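Local coordinates for 3'-5'-exonuclease (Saccharomyces cerevisiae, PDB 3E2V), which probably cuts double-stranded DNA internally and trims it from the 3' end toward the 5' end, as a magnesium-dependent nuclease of the TatD family, at residues 355-358 against 359-363; 381-384 against 385-389. All coordinates share one frame; numbering follows the deposited sequence.

How the interactions relate
Both contacts are local and lie on consecutive elements of the chain: 355-363 leads into helix 362-373, and 381-389 is a run of the next helix, 377-392. Their centres are about 19 Å apart and their nearest atoms about 6 Å, so they do not touch, yet both pack against strand 14-16 of the parallel barrel sheet. Interaction 1 is buried, near the metal site, and built from side-chain amides, a carboxylate with arginine partners, and a turn. Interaction 2 is two-sided: threonine hydroxyls bond back to helix carbonyls where the helix packs on the barrel, while an aspartate and a lysine meet through water on the exposed side.

Interaction 1: residues 355-358 against 359-363; sequences GRNE and PCNME. With GOL (glycerol), chain D.
The turn that leads into helix 362-373 lies near the metal site of this TatD-type barrel and is tied by an amide-to-amide bond between Asn357 and Asn361. Asn361 ND2 gives a hydrogen to Asn357 OD1 at 2.8 Å; the bond runs nearly along the C=O axis (178°), and the two amide planes are 28° apart. Asn357 reaches there because its CG stands anti to the backbone N (chi1 -162°), and the same OD1 takes a weak bond from Glu358 N. Asn361 ND2 also donates to O3 of a glycerol, probably from the crystallisation liquor, at 3.1 Å. Asn361 N closes the turn on Glu358 O at 3.0 Å. The extended Glu358 meets Arg356, whose NH2 forms a 3.1 Å salt bridge with OE2, while OE1 pairs with Arg46. A water bonded to Glu358 OE1 (2.8 Å) accepts from Cys360 N, and the sulfur of Cys360 lies 3.7 Å from the same OE1. Thus the buried carboxylate is held by arginines at both oxygens and by the water. The amide of Asn357 is also anchored through ND2 to Trp306 O; its side chain is about 6 Å from that of the magnesium ligand Asp303. Glu358 and Pro359 pack on Leu43 of helix 40-49, Pro359 also touches Asp16 of strand 14-16, and Cys360 and Asn361 rest against Met352 of strand 351-353.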
ATOM      1  N   GLY A 355      19.847   3.232  -5.605  1.00 17.82           N
ATOM      2  CA  GLY A 355      18.735   4.169  -5.519  1.00 17.57           C
ATOM      3  C   GLY A 355      17.354   3.566  -5.706  1.00 17.20           C
ATOM      4  O   GLY A 355      16.362   4.251  -5.471  1.00 19.43           O
ATOM      5  N   ARG A 356      17.285   2.304  -6.114  1.00 16.00           N
ATOM      6  CA  ARG A 356      16.002   1.636  -6.352  1.00 15.08           C
ATOM      7  C   ARG A 356      15.779   0.626  -5.232  1.00 14.42           C
ATOM      8  O   ARG A 356      16.452  -0.415  -5.160  1.00 14.63           O
ATOM      9  CB  ARG A 356      15.978   0.930  -7.719  1.00 15.41           C
ATOM     10  CG  ARG A 356      14.634   0.282  -8.070  1.00 15.22           C
ATOM     11  CD  ARG A 356      14.715  -0.484  -9.381  1.00 14.27           C
ATOM     12  NE  ARG A 356      15.417  -1.761  -9.211  1.00 14.99           N
ATOM     13  CZ  ARG A 356      15.461  -2.750 -10.107  1.00 15.09           C
ATOM     14  NH1 ARG A 356      14.847  -2.651 -11.289  1.00 15.45           N
ATOM     15  NH2 ARG A 356      16.134  -3.868  -9.812  1.00 15.87           N
ATOM     16  N   ASN A 357      14.826   0.929  -4.350  1.00 14.14           N
ATOM     17  CA  ASN A 357      14.560   0.012  -3.242  1.00 14.13           C
ATOM     18  C   ASN A 357      13.884  -1.270  -3.732  1.00 14.08           C
ATOM     19  O   ASN A 357      13.302  -1.296  -4.822  1.00 13.39           O
ATOM     20  CB  ASN A 357      13.743   0.719  -2.157  1.00 13.22           C
ATOM     21  CG  ASN A 357      13.808   0.009  -0.826  1.00 13.82           C
ATOM     22  OD1 ASN A 357      14.705  -0.809  -0.576  1.00 14.29           O
ATOM     23  ND2 ASN A 357      12.838   0.301   0.033  1.00 14.39           N
ATOM     24  N   GLU A 358      13.986  -2.344  -2.944  1.00 13.81           N
ATOM     25  CA  GLU A 358      13.421  -3.631  -3.322  1.00 13.41           C
ATOM     26  C   GLU A 358      12.761  -4.334  -2.146  1.00 12.93           C
ATOM     27  O   GLU A 358      13.122  -4.067  -0.991  1.00 13.52           O
ATOM     28  CB  GLU A 358      14.501  -4.559  -3.883  1.00 14.02           C
ATOM     29  CG  GLU A 358      15.213  -4.028  -5.116  1.00 14.87           C
ATOM     30  CD  GLU A 358      15.990  -5.111  -5.857  1.00 15.29           C
ATOM     31  OE1 GLU A 358      16.008  -6.266  -5.391  1.00 15.67           O
ATOM     32  OE2 GLU A 358      16.613  -4.794  -6.900  1.00 14.50           O
ATOM     33  N   PRO A 359      11.828  -5.258  -2.434  1.00 12.94           N
ATOM     34  CA  PRO A 359      11.217  -6.036  -1.336  1.00 13.22           C
ATOM     35  C   PRO A 359      12.220  -6.875  -0.528  1.00 13.66           C
ATOM     36  O   PRO A 359      11.937  -7.207   0.638  1.00 14.11           O
ATOM     37  CB  PRO A 359      10.183  -6.926  -2.055  1.00 13.51           C
ATOM     38  CG  PRO A 359      10.633  -6.955  -3.499  1.00 14.18           C
ATOM     39  CD  PRO A 359      11.249  -5.601  -3.753  1.00 13.46           C
ATOM     40  N   CYS A 360      13.383  -7.210  -1.093  1.00 14.02           N
ATOM     41  CA  CYS A 360      14.366  -7.955  -0.300  1.00 13.92           C
ATOM     42  C   CYS A 360      14.901  -7.155   0.874  1.00 13.88           C
ATOM     43  O   CYS A 360      15.639  -7.694   1.718  1.00 14.86           O
ATOM     44  CB  CYS A 360      15.547  -8.466  -1.138  1.00 13.97           C
ATOM     45  SG  CYS A 360      16.614  -7.192  -1.858  1.00 15.12           S
ATOM     46  N   ASN A 361      14.543  -5.878   0.942  1.00 13.48           N
ATOM     47  CA  ASN A 361      14.965  -5.028   2.045  1.00 13.91           C
ATOM     48  C   ASN A 361      13.976  -4.982   3.210  1.00 13.39           C
ATOM     49  O   ASN A 361      14.130  -4.186   4.134  1.00 13.76           O
ATOM     50  CB  ASN A 361      15.315  -3.627   1.534  1.00 13.34           C
ATOM     51  CG  ASN A 361      16.616  -3.624   0.748  1.00 14.19           C
ATOM     52  OD1 ASN A 361      17.397  -4.571   0.831  1.00 16.52           O
ATOM     53  ND2 ASN A 361      16.833  -2.591  -0.042  1.00 15.00           N
ATOM     54  N   MET A 362      12.993  -5.876   3.187  1.00 13.04           N
ATOM     55  CA  MET A 362      12.105  -6.062   4.345  1.00 13.07           C
ATOM     56  C   MET A 362      12.888  -6.261   5.639  1.00 13.15           C
ATOM     57  O   MET A 362      12.553  -5.693   6.682  1.00 14.12           O
ATOM     58  CB  MET A 362      11.177  -7.254   4.099  1.00 12.60           C
ATOM     59  CG  MET A 362       9.965  -6.876   3.240  1.00 12.01           C
ATOM     60  SD  MET A 362       8.724  -5.719   4.028  1.00  5.76           S
ATOM     61  CE  MET A 362       7.911  -6.938   5.139  1.00 15.27           C
ATOM     62  N   GLU A 363      13.928  -7.089   5.560  1.00 13.58           N
ATOM     63  CA  GLU A 363      14.739  -7.394   6.728  1.00 14.45           C
ATOM     64  C   GLU A 363      15.343  -6.154   7.378  1.00 13.95           C
ATOM     65  O   GLU A 363      15.527  -6.121   8.600  1.00 14.53           O
ATOM     66  CB  GLU A 363      15.822  -8.412   6.376  1.00 14.86           C
ATOM     67  CG  GLU A 363      16.819  -7.957   5.327  1.00 14.58           C
ATOM     68  CD  GLU A 363      17.808  -9.036   4.955  1.00 17.36           C
ATOM     69  OE1 GLU A 363      17.836 -10.094   5.620  1.00 18.48           O
ATOM     70  OE2 GLU A 363      18.553  -8.819   3.972  1.00 17.38           O
TER
HETATM   71  C1  GOL D 426      19.158   0.829  -3.175  1.00 27.62           C
HETATM   72  O1  GOL D 426      20.366   1.573  -3.204  1.00 26.92           O
HETATM   73  C2  GOL D 426      19.393  -0.660  -3.401  1.00 26.86           C
HETATM   74  O2  GOL D 426      20.012  -0.867  -4.643  1.00 28.63           O
HETATM   75  C3  GOL D 426      20.304  -1.241  -2.317  1.00 26.97           C
HETATM   76  O3  GOL D 426      19.539  -1.656  -1.200  1.00 24.21           O
HETATM   77  O   HOH W   1      13.307  -1.095   2.861  1.00 16.56           O
HETATM   78  O   HOH W   2      14.142  -7.835  -4.028  1.00 15.04           O

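Interaction 2: residues 381-384 against 385-389; sequences IDTT and WKTTC
Thr387 and Thr388 turn their hydroxyls back onto the carbonyls one helical turn earlier, on Thr383 and Thr384, and make the close-knit part of this run of helix 377-392. Thr388 OG1 donates to Thr384 O at 2.7 Å, while Thr388 N reaches the same oxygen at 2.9 Å from the opposite face of the carbonyl plane. Thr387 also puts two donors on one carbonyl: OG1 gives a 3.0 Å bond to Thr383 O, from above the carbonyl plane, beside the backbone bond from Thr387 N. In both threonines OG1 lies anti to the carbonyl carbon (chi1 -59° in Thr387), which brings the hydroxyl alongside the helix. Such a bond to the carbonyl four residues back is a familiar way for threonine to satisfy its hydroxyl within a helix. Thr383 CG2 runs alongside Thr387 OG1, the two side chains aligned. With an alanine in place of Thr387, Thr383 O would lose its hydroxyl donor, and a gap would probably open beside Leu299. The hydroxyl of Thr384 bonds backward too, to Leu380 O.

The solvent side is looser. Asp382 OD1 comes no nearer to the extended Lys386 than 3.7 Å, at CE, and the charged ends, OD1 and NZ, are 4.2 Å apart, too far for a salt bridge. One water links the two side chains, donating to Asp382 OD2 at 2.6 Å and accepting from Lys386 NZ at 2.7 Å; a second bonds OD1 but NZ only weakly. Thr384, Thr387 and Thr388 face the barrel: Thr384 packs on Leu300, Thr387 and Thr388 on Leu299 of strand 298-300. Ile381 touches Tyr14 of strand 14-16, and Trp385 reaches Lys53 and Asn54 of strand 52-57.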
ATOM      1  N   ILE A 381       9.387 -10.305  14.055  1.00 14.74           N
ATOM      2  CA  ILE A 381       9.138 -10.917  12.752  1.00 15.35           C
ATOM      3  C   ILE A 381       7.970 -11.906  12.799  1.00 15.35           C
ATOM      4  O   ILE A 381       7.083 -11.886  11.946  1.00 15.78           O
ATOM      5  CB  ILE A 381      10.430 -11.525  12.154  1.00 15.95           C
ATOM      6  CG1 ILE A 381      11.405 -10.386  11.800  1.00 16.62           C
ATOM      7  CG2 ILE A 381      10.108 -12.366  10.937  1.00 16.85           C
ATOM      8  CD1 ILE A 381      12.811 -10.880  11.498  1.00 17.23           C
ATOM      9  N   ASP A 382       7.969 -12.761  13.827  1.00 15.32           N
ATOM     10  CA  ASP A 382       6.891 -13.702  14.048  1.00 14.52           C
ATOM     11  C   ASP A 382       5.531 -13.020  14.262  1.00 14.23           C
ATOM     12  O   ASP A 382       4.539 -13.401  13.616  1.00 14.59           O
ATOM     13  CB  ASP A 382       7.237 -14.601  15.239  1.00 14.13           C
ATOM     14  CG  ASP A 382       6.111 -15.563  15.587  1.00 14.78           C
ATOM     15  OD1 ASP A 382       5.967 -16.585  14.883  1.00 18.48           O
ATOM     16  OD2 ASP A 382       5.342 -15.287  16.548  1.00 15.88           O
ATOM     17  N   THR A 383       5.473 -12.030  15.145  1.00 14.37           N
ATOM     18  CA  THR A 383       4.186 -11.334  15.360  1.00 14.33           C
ATOM     19  C   THR A 383       3.702 -10.666  14.073  1.00 13.86           C
ATOM     20  O   THR A 383       2.541 -10.830  13.695  1.00 14.22           O
ATOM     21  CB  THR A 383       4.284 -10.306  16.499  1.00 14.96           C
ATOM     22  OG1 THR A 383       4.448 -10.986  17.752  1.00 14.90           O
ATOM     23  CG2 THR A 383       3.044  -9.425  16.595  1.00 14.75           C
ATOM     24  N   THR A 384       4.582  -9.933  13.390  1.00 13.60           N
ATOM     25  CA  THR A 384       4.170  -9.247  12.148  1.00 13.94           C
ATOM     26  C   THR A 384       3.772 -10.211  11.034  1.00 13.96           C
ATOM     27  O   THR A 384       2.820  -9.963  10.275  1.00 14.19           O
ATOM     28  CB  THR A 384       5.259  -8.264  11.672  1.00 14.26           C
ATOM     29  OG1 THR A 384       6.513  -8.947  11.517  1.00 18.15           O
ATOM     30  CG2 THR A 384       5.425  -7.148  12.680  1.00 14.34           C
ATOM     31  N   TRP A 385       4.492 -11.323  10.923  1.00 13.74           N
ATOM     32  CA  TRP A 385       4.125 -12.325   9.919  1.00 14.71           C
ATOM     33  C   TRP A 385       2.698 -12.856  10.142  1.00 15.15           C
ATOM     34  O   TRP A 385       1.876 -12.916   9.214  1.00 15.50           O
ATOM     35  CB  TRP A 385       5.115 -13.491   9.963  1.00 15.33           C
ATOM     36  CG  TRP A 385       4.672 -14.663   9.168  1.00 15.87           C
ATOM     37  CD1 TRP A 385       4.177 -15.836   9.660  1.00 16.92           C
ATOM     38  CD2 TRP A 385       4.650 -14.786   7.737  1.00 15.32           C
ATOM     39  NE1 TRP A 385       3.863 -16.693   8.636  1.00 18.43           N
ATOM     40  CE2 TRP A 385       4.135 -16.081   7.439  1.00 16.15           C
ATOM     41  CE3 TRP A 385       5.023 -13.938   6.680  1.00 16.05           C
ATOM     42  CZ2 TRP A 385       3.980 -16.546   6.128  1.00 16.92           C
ATOM     43  CZ3 TRP A 385       4.853 -14.389   5.375  1.00 16.84           C
ATOM     44  CH2 TRP A 385       4.340 -15.695   5.110  1.00 16.84           C
ATOM     45  N   LYS A 386       2.422 -13.258  11.378  1.00 15.42           N
ATOM     46  CA  LYS A 386       1.137 -13.880  11.686  1.00 16.01           C
ATOM     47  C   LYS A 386       0.013 -12.873  11.537  1.00 15.42           C
ATOM     48  O   LYS A 386      -1.057 -13.208  11.028  1.00 16.40           O
ATOM     49  CB  LYS A 386       1.146 -14.470  13.096  1.00 16.93           C
ATOM     50  CG  LYS A 386       2.022 -15.691  13.145  1.00 18.83           C
ATOM     51  CD  LYS A 386       1.920 -16.402  14.434  1.00 23.40           C
ATOM     52  CE  LYS A 386       2.538 -17.791  14.292  1.00 24.94           C
ATOM     53  NZ  LYS A 386       2.326 -18.506  15.570  1.00 26.97           N
ATOM     54  N   THR A 387       0.252 -11.647  11.982  1.00 14.93           N
ATOM     55  CA  THR A 387      -0.766 -10.608  11.861  1.00 15.03           C
ATOM     56  C   THR A 387      -1.057 -10.271  10.395  1.00 14.93           C
ATOM     57  O   THR A 387      -2.224 -10.140  10.002  1.00 14.79           O
ATOM     58  CB  THR A 387      -0.365  -9.372  12.665  1.00 15.48           C
ATOM     59  OG1 THR A 387      -0.211  -9.769  14.040  1.00 17.10           O
ATOM     60  CG2 THR A 387      -1.453  -8.322  12.604  1.00 18.08           C
ATOM     61  N   THR A 388      -0.006 -10.160   9.582  1.00 14.18           N
ATOM     62  CA  THR A 388      -0.196  -9.830   8.178  1.00 13.92           C
ATOM     63  C   THR A 388      -0.936 -10.943   7.437  1.00 14.83           C
ATOM     64  O   THR A 388      -1.829 -10.676   6.627  1.00 14.16           O
ATOM     65  CB  THR A 388       1.149  -9.527   7.493  1.00 13.72           C
ATOM     66  OG1 THR A 388       1.841  -8.526   8.253  1.00 12.35           O
ATOM     67  CG2 THR A 388       0.930  -8.962   6.097  1.00 13.68           C
ATOM     68  N   CYS A 389      -0.552 -12.189   7.705  1.00 14.67           N
ATOM     69  CA  CYS A 389      -1.234 -13.331   7.081  1.00 16.21           C
ATOM     70  C   CYS A 389      -2.722 -13.345   7.414  1.00 16.50           C
ATOM     71  O   CYS A 389      -3.543 -13.665   6.561  1.00 16.86           O
ATOM     72  CB  CYS A 389      -0.614 -14.658   7.491  1.00 16.40           C
ATOM     73  SG  CYS A 389       0.975 -14.985   6.747  1.00 19.48           S
TER
HETATM   74  O   HOH W   3       3.458 -16.832  17.408  1.00 20.88           O
HETATM   75  O   HOH W   4       5.722 -19.144  15.512  1.00 36.42           O